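Local coordinates for protein NAD-dependent aldehyde dehydrogenase (PDB 3U4J) that probably oxidises aldehydes with NAD or NADP as acceptor, as a tetrameric member of the aldehyde dehydrogenase family that also carries a calcium ion, at residues 132-137 / 182-187; 465-470 / 481-486. All coordinates share one frame; numbering follows the deposited sequence.

Interaction 1 of 2, residues 132-137 / 182-187; sequences SYAAGQ and VPWAIG
The methyl of Ala134 lies over one face of the Trp184 indole. Ala134 CB stands 3.8 Å from the centroid of the six-membered ring and only 6° off the ring normal, a clear CH-pi contact. The methyl is nearly equidistant from several ring carbons. Trp184 CZ3, for example, is 4.0 Å from Ala134 CB. The same methyl also meets the proline ring of the neighbouring helix, with Ala134 CB 3.5 Å from Pro183 CB. One small side chain thus touches both residues, in directions nearly at right angles.

Tyr133 reaches the indole differently. Its CG lies anti to the backbone N, which carries the phenol along the helix flank to the rim of Trp184. There Tyr133 CD2 comes within 3.5 Å of Trp184 CZ2. The two rings meet rim to rim, their planes at 23°, and neither lies over the other, so this is not a stack. The long directions of the two side chains cross at about a right angle.

The indole is also fixed from outside the two helices. Its NE1 donates to the carbonyl O of Gly481, and the ring meets that of Phe485. Met91 of helix 84-100 packs on Ala134.

The axes of 132-137 and 182-187 run almost parallel, 9.1 Å apart at their closest and crossing at -18°. All four touching residues are buried and the contact is apolar. It is plain helix-helix packing in the aldehyde dehydrogenase fold, joining helix 117-138 to helix 174-187, which precedes strand 191-195 of the sheet.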
ATOM      1  N   SER A 132     -10.713   7.686 -17.724  1.00  8.29           N
ATOM      2  CA  SER A 132      -9.410   7.088 -18.058  1.00  8.70           C
ATOM      3  C   SER A 132      -8.606   6.702 -16.836  1.00  7.66           C
ATOM      4  O   SER A 132      -8.014   5.637 -16.806  1.00  6.97           O
ATOM      5  CB  SER A 132      -8.541   8.006 -18.927  1.00  9.46           C
ATOM      6  OG  SER A 132      -9.249   8.350 -20.099  1.00 15.49           O
ATOM      7  N   TYR A 133      -8.544   7.592 -15.856  1.00  7.13           N
ATOM      8  CA  TYR A 133      -7.850   7.296 -14.604  1.00  6.58           C
ATOM      9  C   TYR A 133      -8.402   6.021 -13.955  1.00  6.98           C
ATOM     10  O   TYR A 133      -7.641   5.143 -13.511  1.00  5.72           O
ATOM     11  CB  TYR A 133      -7.949   8.471 -13.602  1.00  6.14           C
ATOM     12  CG  TYR A 133      -7.374   8.061 -12.254  1.00  7.42           C
ATOM     13  CD1 TYR A 133      -6.026   8.265 -11.940  1.00  6.37           C
ATOM     14  CD2 TYR A 133      -8.180   7.432 -11.301  1.00  7.83           C
ATOM     15  CE1 TYR A 133      -5.518   7.841 -10.702  1.00  7.60           C
ATOM     16  CE2 TYR A 133      -7.666   6.997 -10.076  1.00  4.76           C
ATOM     17  CZ  TYR A 133      -6.350   7.203  -9.795  1.00  6.28           C
ATOM     18  OH  TYR A 133      -5.872   6.750  -8.588  1.00  7.36           O
ATOM     19  N   ALA A 134      -9.731   5.936 -13.864  1.00  6.91           N
ATOM     20  CA  ALA A 134     -10.389   4.798 -13.181  1.00  6.51           C
ATOM     21  C   ALA A 134     -10.169   3.515 -13.954  1.00  6.50           C
ATOM     22  O   ALA A 134      -9.904   2.458 -13.374  1.00  6.70           O
ATOM     23  CB  ALA A 134     -11.901   5.087 -13.032  1.00  6.86           C
ATOM     24  N   ALA A 135     -10.245   3.613 -15.282  1.00  6.69           N
ATOM     25  CA  ALA A 135      -9.979   2.436 -16.133  1.00  7.52           C
ATOM     26  C   ALA A 135      -8.567   1.921 -15.904  1.00  8.61           C
ATOM     27  O   ALA A 135      -8.346   0.716 -15.857  1.00  9.95           O
ATOM     28  CB  ALA A 135     -10.189   2.778 -17.615  1.00  6.46           C
ATOM     29  N   GLY A 136      -7.604   2.828 -15.790  1.00  8.51           N
ATOM     30  CA  GLY A 136      -6.196   2.428 -15.541  1.00  9.60           C
ATOM     31  C   GLY A 136      -6.065   1.679 -14.223  1.00 10.33           C
ATOM     32  O   GLY A 136      -5.418   0.627 -14.163  1.00 11.91           O
ATOM     33  N   GLN A 137      -6.695   2.207 -13.168  1.00  9.10           N
ATOM     34  CA  GLN A 137      -6.582   1.633 -11.828  1.00  9.33           C
ATOM     35  C   GLN A 137      -7.389   0.360 -11.628  1.00  9.04           C
ATOM     36  O   GLN A 137      -6.989  -0.482 -10.825  1.00  9.59           O
ATOM     37  CB  GLN A 137      -6.969   2.670 -10.752  1.00  9.91           C
ATOM     38  CG  GLN A 137      -5.922   3.803 -10.578  1.00 12.90           C
ATOM     39  CD  GLN A 137      -4.531   3.224 -10.334  1.00 19.19           C
ATOM     40  OE1 GLN A 137      -4.281   2.627  -9.295  1.00 16.84           O
ATOM     41  NE2 GLN A 137      -3.635   3.363 -11.316  1.00 20.83           N
ATOM     42  N   VAL A 182     -19.658   6.349 -11.057  1.00  7.60           N
ATOM     43  CA  VAL A 182     -19.884   5.170 -11.899  1.00  6.72           C
ATOM     44  C   VAL A 182     -18.588   4.397 -12.228  1.00  7.01           C
ATOM     45  O   VAL A 182     -18.539   3.189 -12.037  1.00  6.61           O
ATOM     46  CB  VAL A 182     -20.710   5.508 -13.186  1.00  6.78           C
ATOM     47  CG1 VAL A 182     -20.766   4.312 -14.174  1.00  6.53           C
ATOM     48  CG2 VAL A 182     -22.141   5.984 -12.817  1.00  6.66           C
ATOM     49  N   PRO A 183     -17.530   5.090 -12.707  1.00  7.85           N
ATOM     50  CA  PRO A 183     -16.341   4.298 -13.121  1.00  7.93           C
ATOM     51  C   PRO A 183     -15.672   3.554 -11.960  1.00  8.06           C
ATOM     52  O   PRO A 183     -15.181   2.451 -12.148  1.00  8.29           O
ATOM     53  CB  PRO A 183     -15.376   5.368 -13.699  1.00  8.26           C
ATOM     54  CG  PRO A 183     -16.222   6.546 -14.039  1.00  6.84           C
ATOM     55  CD  PRO A 183     -17.366   6.523 -13.020  1.00  6.87           C
ATOM     56  N   TRP A 184     -15.668   4.144 -10.766  1.00  8.04           N
ATOM     57  CA  TRP A 184     -15.109   3.501  -9.607  1.00  8.32           C
ATOM     58  C   TRP A 184     -15.931   2.288  -9.173  1.00  9.01           C
ATOM     59  O   TRP A 184     -15.371   1.249  -8.768  1.00  9.51           O
ATOM     60  CB  TRP A 184     -14.945   4.502  -8.460  1.00  9.01           C
ATOM     61  CG  TRP A 184     -13.625   5.283  -8.568  1.00  7.56           C
ATOM     62  CD1 TRP A 184     -12.479   5.042  -7.861  1.00  8.68           C
ATOM     63  CD2 TRP A 184     -13.330   6.392  -9.449  1.00  5.94           C
ATOM     64  NE1 TRP A 184     -11.492   5.923  -8.254  1.00  8.24           N
ATOM     65  CE2 TRP A 184     -11.983   6.765  -9.216  1.00  6.59           C
ATOM     66  CE3 TRP A 184     -14.079   7.114 -10.395  1.00  5.53           C
ATOM     67  CZ2 TRP A 184     -11.360   7.845  -9.883  1.00  6.56           C
ATOM     68  CZ3 TRP A 184     -13.457   8.182 -11.096  1.00  6.14           C
ATOM     69  CH2 TRP A 184     -12.099   8.534 -10.830  1.00  5.37           C
ATOM     70  N   ALA A 185     -17.247   2.425  -9.279  1.00  8.30           N
ATOM     71  CA  ALA A 185     -18.171   1.352  -8.924  1.00  8.31           C
ATOM     72  C   ALA A 185     -18.104   0.185  -9.926  1.00  7.43           C
ATOM     73  O   ALA A 185     -17.820  -0.947  -9.558  1.00  8.48           O
ATOM     74  CB  ALA A 185     -19.631   1.940  -8.829  1.00  7.37           C
ATOM     75  N   ILE A 186     -18.332   0.446 -11.208  1.00  7.46           N
ATOM     76  CA  ILE A 186     -18.298  -0.674 -12.184  1.00  7.06           C
ATOM     77  C   ILE A 186     -16.864  -1.182 -12.392  1.00  7.82           C
ATOM     78  O   ILE A 186     -16.656  -2.345 -12.706  1.00  7.81           O
ATOM     79  CB  ILE A 186     -18.943  -0.305 -13.543  1.00  7.14           C
ATOM     80  CG1 ILE A 186     -18.182   0.844 -14.238  1.00  5.81           C
ATOM     81  CG2 ILE A 186     -20.405   0.065 -13.311  1.00  6.28           C
ATOM     82  CD1 ILE A 186     -18.437   0.993 -15.744  1.00  9.03           C
ATOM     83  N   GLY A 187     -15.878  -0.307 -12.197  1.00  8.77           N
ATOM     84  CA  GLY A 187     -14.467  -0.722 -12.213  1.00  9.34           C
ATOM     85  C   GLY A 187     -14.139  -1.689 -11.091  1.00 10.26           C
ATOM     86  O   GLY A 187     -13.307  -2.564 -11.256  1.00 10.76           O
TER

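Interaction 2 of 2, residues 465-470 / 481-486; sequences ELPIGG and GRYGFD
The phenol ring of Tyr483 takes the proline ring of Pro467 on one face, and a water lies in its plane at the edge. Pro467 CG sits 4.2 Å from the ring centroid and 28° off the normal, a CH-pi contact shifted from the ring centre. Pro467 CB is closer to the root of the ring, 3.6 Å from Tyr483 CD2. The two side chains cross at a slant. Tyr483 CG is anti to its own carbonyl carbon (chi1 -74°), which turns the ring toward 465-470.

The hydroxyl of Tyr483 is hydrogen-bonded to OE1 of Gln144 of the third subunit. Phe491 of that subunit meets the ring edge-to-face, and its Val157 packs on both Pro467 and Tyr483. With an alanine in place of Tyr483, Pro467 would probably lose the ring face it rests on and Gln144 of the third subunit its hydroxyl partner.

Next to the rings the backbones come close. Glu465 O is 3.5 Å from Gly481 CA. A side chain on Gly481 would clash with that carbonyl, and the positive phi of 50° also favours glycine. The water bridges the segments: it donates to Glu465 O at 2.7 Å and accepts from Arg482 N at 3.1 Å. The CB of Glu465 points away from 481-486, and its OE1 forms a salt bridge with Arg139 of the second subunit.

The chemistry is therefore divided. Carbon packs on carbon at the two rings, while a single water links the backbone polar groups. The polar ends of Glu465 and Tyr483 are spent on other subunits, which is consistent with this part of the chain being fitted to the tetramer as well as to its own fold.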
ATOM      1  N   GLU A 465      -6.381  11.700  -9.176  1.00  7.98           N
ATOM      2  CA  GLU A 465      -5.390  10.927  -8.393  1.00  8.90           C
ATOM      3  C   GLU A 465      -5.626  10.990  -6.895  1.00  8.55           C
ATOM      4  O   GLU A 465      -5.265  10.062  -6.169  1.00  8.64           O
ATOM      5  CB  GLU A 465      -3.935  11.394  -8.714  1.00  9.29           C
ATOM      6  CG  GLU A 465      -3.397  10.954 -10.092  1.00 11.79           C
ATOM      7  CD  GLU A 465      -3.839  11.863 -11.247  1.00 16.13           C
ATOM      8  OE1 GLU A 465      -3.396  11.614 -12.403  1.00 15.08           O
ATOM      9  OE2 GLU A 465      -4.640  12.810 -11.000  1.00 14.95           O
ATOM     10  N   LEU A 466      -6.245  12.076  -6.426  1.00  7.60           N
ATOM     11  CA  LEU A 466      -6.471  12.262  -5.001  1.00  8.12           C
ATOM     12  C   LEU A 466      -7.922  12.014  -4.576  1.00  8.45           C
ATOM     13  O   LEU A 466      -8.844  12.333  -5.353  1.00  9.01           O
ATOM     14  CB  LEU A 466      -6.070  13.690  -4.578  1.00  8.31           C
ATOM     15  CG  LEU A 466      -4.612  13.833  -4.142  1.00  8.97           C
ATOM     16  CD1 LEU A 466      -3.691  13.879  -5.375  1.00 10.13           C
ATOM     17  CD2 LEU A 466      -4.415  15.113  -3.275  1.00 11.07           C
ATOM     18  N   PRO A 467      -8.127  11.496  -3.333  1.00  8.73           N
ATOM     19  CA  PRO A 467      -9.459  11.211  -2.763  1.00  8.79           C
ATOM     20  C   PRO A 467     -10.220  12.479  -2.397  1.00  9.52           C
ATOM     21  O   PRO A 467      -9.609  13.516  -2.084  1.00  9.01           O
ATOM     22  CB  PRO A 467      -9.151  10.474  -1.462  1.00  9.82           C
ATOM     23  CG  PRO A 467      -7.739  10.984  -1.090  1.00  8.99           C
ATOM     24  CD  PRO A 467      -7.043  11.099  -2.404  1.00  7.77           C
ATOM     25  N   ILE A 468     -11.547  12.378  -2.446  1.00  8.45           N
ATOM     26  CA  ILE A 468     -12.424  13.483  -2.076  1.00  8.45           C
ATOM     27  C   ILE A 468     -13.479  12.983  -1.084  1.00  8.97           C
ATOM     28  O   ILE A 468     -13.963  11.834  -1.156  1.00  8.19           O
ATOM     29  CB  ILE A 468     -13.086  14.198  -3.327  1.00  7.65           C
ATOM     30  CG1 ILE A 468     -14.098  13.296  -4.041  1.00  8.20           C
ATOM     31  CG2 ILE A 468     -11.990  14.751  -4.327  1.00  7.64           C
ATOM     32  CD1 ILE A 468     -14.878  13.960  -5.213  1.00  5.89           C
ATOM     33  N   GLY A 469     -13.877  13.865  -0.174  1.00  8.93           N
ATOM     34  CA  GLY A 469     -15.014  13.551   0.691  1.00  9.09           C
ATOM     35  C   GLY A 469     -14.974  14.518   1.864  1.00  8.97           C
ATOM     36  O   GLY A 469     -14.059  15.324   1.936  1.00  9.14           O
ATOM     37  N   GLY A 470     -15.945  14.429   2.772  1.00  8.66           N
ATOM     38  CA  GLY A 470     -16.044  15.400   3.873  1.00  8.20           C
ATOM     39  C   GLY A 470     -15.833  14.868   5.279  1.00  8.39           C
ATOM     40  O   GLY A 470     -15.833  13.652   5.522  1.00  7.78           O
ATOM     41  N   GLY A 481      -9.375   8.701  -6.736  1.00  8.78           N
ATOM     42  CA  GLY A 481      -8.078   8.053  -6.507  1.00  9.56           C
ATOM     43  C   GLY A 481      -8.217   6.545  -6.349  1.00 10.22           C
ATOM     44  O   GLY A 481      -9.034   5.927  -7.024  1.00  9.24           O
ATOM     45  N   ARG A 482      -7.432   5.978  -5.432  1.00 10.18           N
ATOM     46  CA  ARG A 482      -7.549   4.575  -5.039  1.00 11.41           C
ATOM     47  C   ARG A 482      -8.664   4.399  -4.012  1.00 10.95           C
ATOM     48  O   ARG A 482      -9.148   3.304  -3.821  1.00 10.19           O
ATOM     49  CB  ARG A 482      -6.235   4.067  -4.435  1.00 11.96           C
ATOM     50  CG  ARG A 482      -5.111   4.129  -5.443  1.00 17.11           C
ATOM     51  CD  ARG A 482      -3.936   3.225  -5.124  1.00 23.09           C
ATOM     52  NE  ARG A 482      -3.235   2.920  -6.383  1.00 28.94           N
ATOM     53  CZ  ARG A 482      -1.917   3.034  -6.585  1.00 32.33           C
ATOM     54  NH1 ARG A 482      -1.102   3.429  -5.607  1.00 32.97           N
ATOM     55  NH2 ARG A 482      -1.405   2.720  -7.774  1.00 31.86           N
ATOM     56  N   TYR A 483      -9.055   5.484  -3.344  1.00  9.75           N
ATOM     57  CA  TYR A 483     -10.017   5.372  -2.245  1.00 10.05           C
ATOM     58  C   TYR A 483     -11.403   4.960  -2.722  1.00  9.85           C
ATOM     59  O   TYR A 483     -12.085   4.159  -2.043  1.00  9.38           O
ATOM     60  CB  TYR A 483     -10.099   6.687  -1.445  1.00  9.03           C
ATOM     61  CG  TYR A 483      -8.868   6.890  -0.546  1.00 12.15           C
ATOM     62  CD1 TYR A 483      -8.956   6.723   0.840  1.00 11.03           C
ATOM     63  CD2 TYR A 483      -7.622   7.230  -1.094  1.00 12.12           C
ATOM     64  CE1 TYR A 483      -7.825   6.874   1.653  1.00 13.88           C
ATOM     65  CE2 TYR A 483      -6.487   7.410  -0.279  1.00 11.02           C
ATOM     66  CZ  TYR A 483      -6.596   7.235   1.080  1.00 12.08           C
ATOM     67  OH  TYR A 483      -5.480   7.396   1.889  1.00 10.45           O
ATOM     68  N   GLY A 484     -11.820   5.494  -3.881  1.00  8.40           N
ATOM     69  CA  GLY A 484     -13.164   5.201  -4.362  1.00  9.12           C
ATOM     70  C   GLY A 484     -13.338   3.713  -4.627  1.00  9.33           C
ATOM     71  O   GLY A 484     -14.439   3.175  -4.456  1.00  9.55           O
ATOM     72  N   PHE A 485     -12.271   3.014  -5.014  1.00  8.88           N
ATOM     73  CA  PHE A 485     -12.440   1.574  -5.262  1.00 10.27           C
ATOM     74  C   PHE A 485     -12.752   0.817  -3.987  1.00 11.14           C
ATOM     75  O   PHE A 485     -13.500  -0.167  -4.021  1.00 12.51           O
ATOM     76  CB  PHE A 485     -11.255   0.963  -5.990  1.00 10.29           C
ATOM     77  CG  PHE A 485     -11.022   1.569  -7.348  1.00 10.76           C
ATOM     78  CD1 PHE A 485     -11.859   1.267  -8.412  1.00 10.84           C
ATOM     79  CD2 PHE A 485      -9.972   2.463  -7.548  1.00  9.69           C
ATOM     80  CE1 PHE A 485     -11.647   1.834  -9.659  1.00 11.21           C
ATOM     81  CE2 PHE A 485      -9.758   3.035  -8.791  1.00 10.14           C
ATOM     82  CZ  PHE A 485     -10.599   2.723  -9.848  1.00 10.87           C
ATOM     83  N   ASP A 486     -12.204   1.282  -2.867  1.00 11.99           N
ATOM     84  CA  ASP A 486     -12.478   0.674  -1.572  1.00 12.92           C
ATOM     85  C   ASP A 486     -13.935   0.931  -1.167  1.00 13.14           C
ATOM     86  O   ASP A 486     -14.569   0.065  -0.559  1.00 13.40           O
ATOM     87  CB  ASP A 486     -11.495   1.175  -0.503  1.00 13.37           C
ATOM     88  CG  ASP A 486     -10.046   0.709  -0.756  1.00 14.93           C
ATOM     89  OD1 ASP A 486      -9.794  -0.039  -1.726  1.00 14.79           O
ATOM     90  OD2 ASP A 486      -9.154   1.117   0.010  1.00 17.59           O
TER
HETATM   91  O   HOH W   1      -5.685   8.188  -4.236  1.00 12.66           O

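In the fold
Both segments of interaction 1 come earlier in the chain than those of interaction 2, yet the centres of the two contacts are about 11 Å apart. Interaction 1 pairs helices 117-138 and 174-187. Interaction 2 joins the loop between strands 453-456 and 475-476 to 481-486, which runs into helix 483-487. That short helix lies against both helices of interaction 1. Gln137 OE1 is 3.1 Å from Arg482 NE, a probable hydrogen bond, and Tyr133 packs on Gly481. Both contacts touch the second subunit, and interaction 2 also touches the third. The late part of the chain is thus tied to the earlier helices where subunits meet.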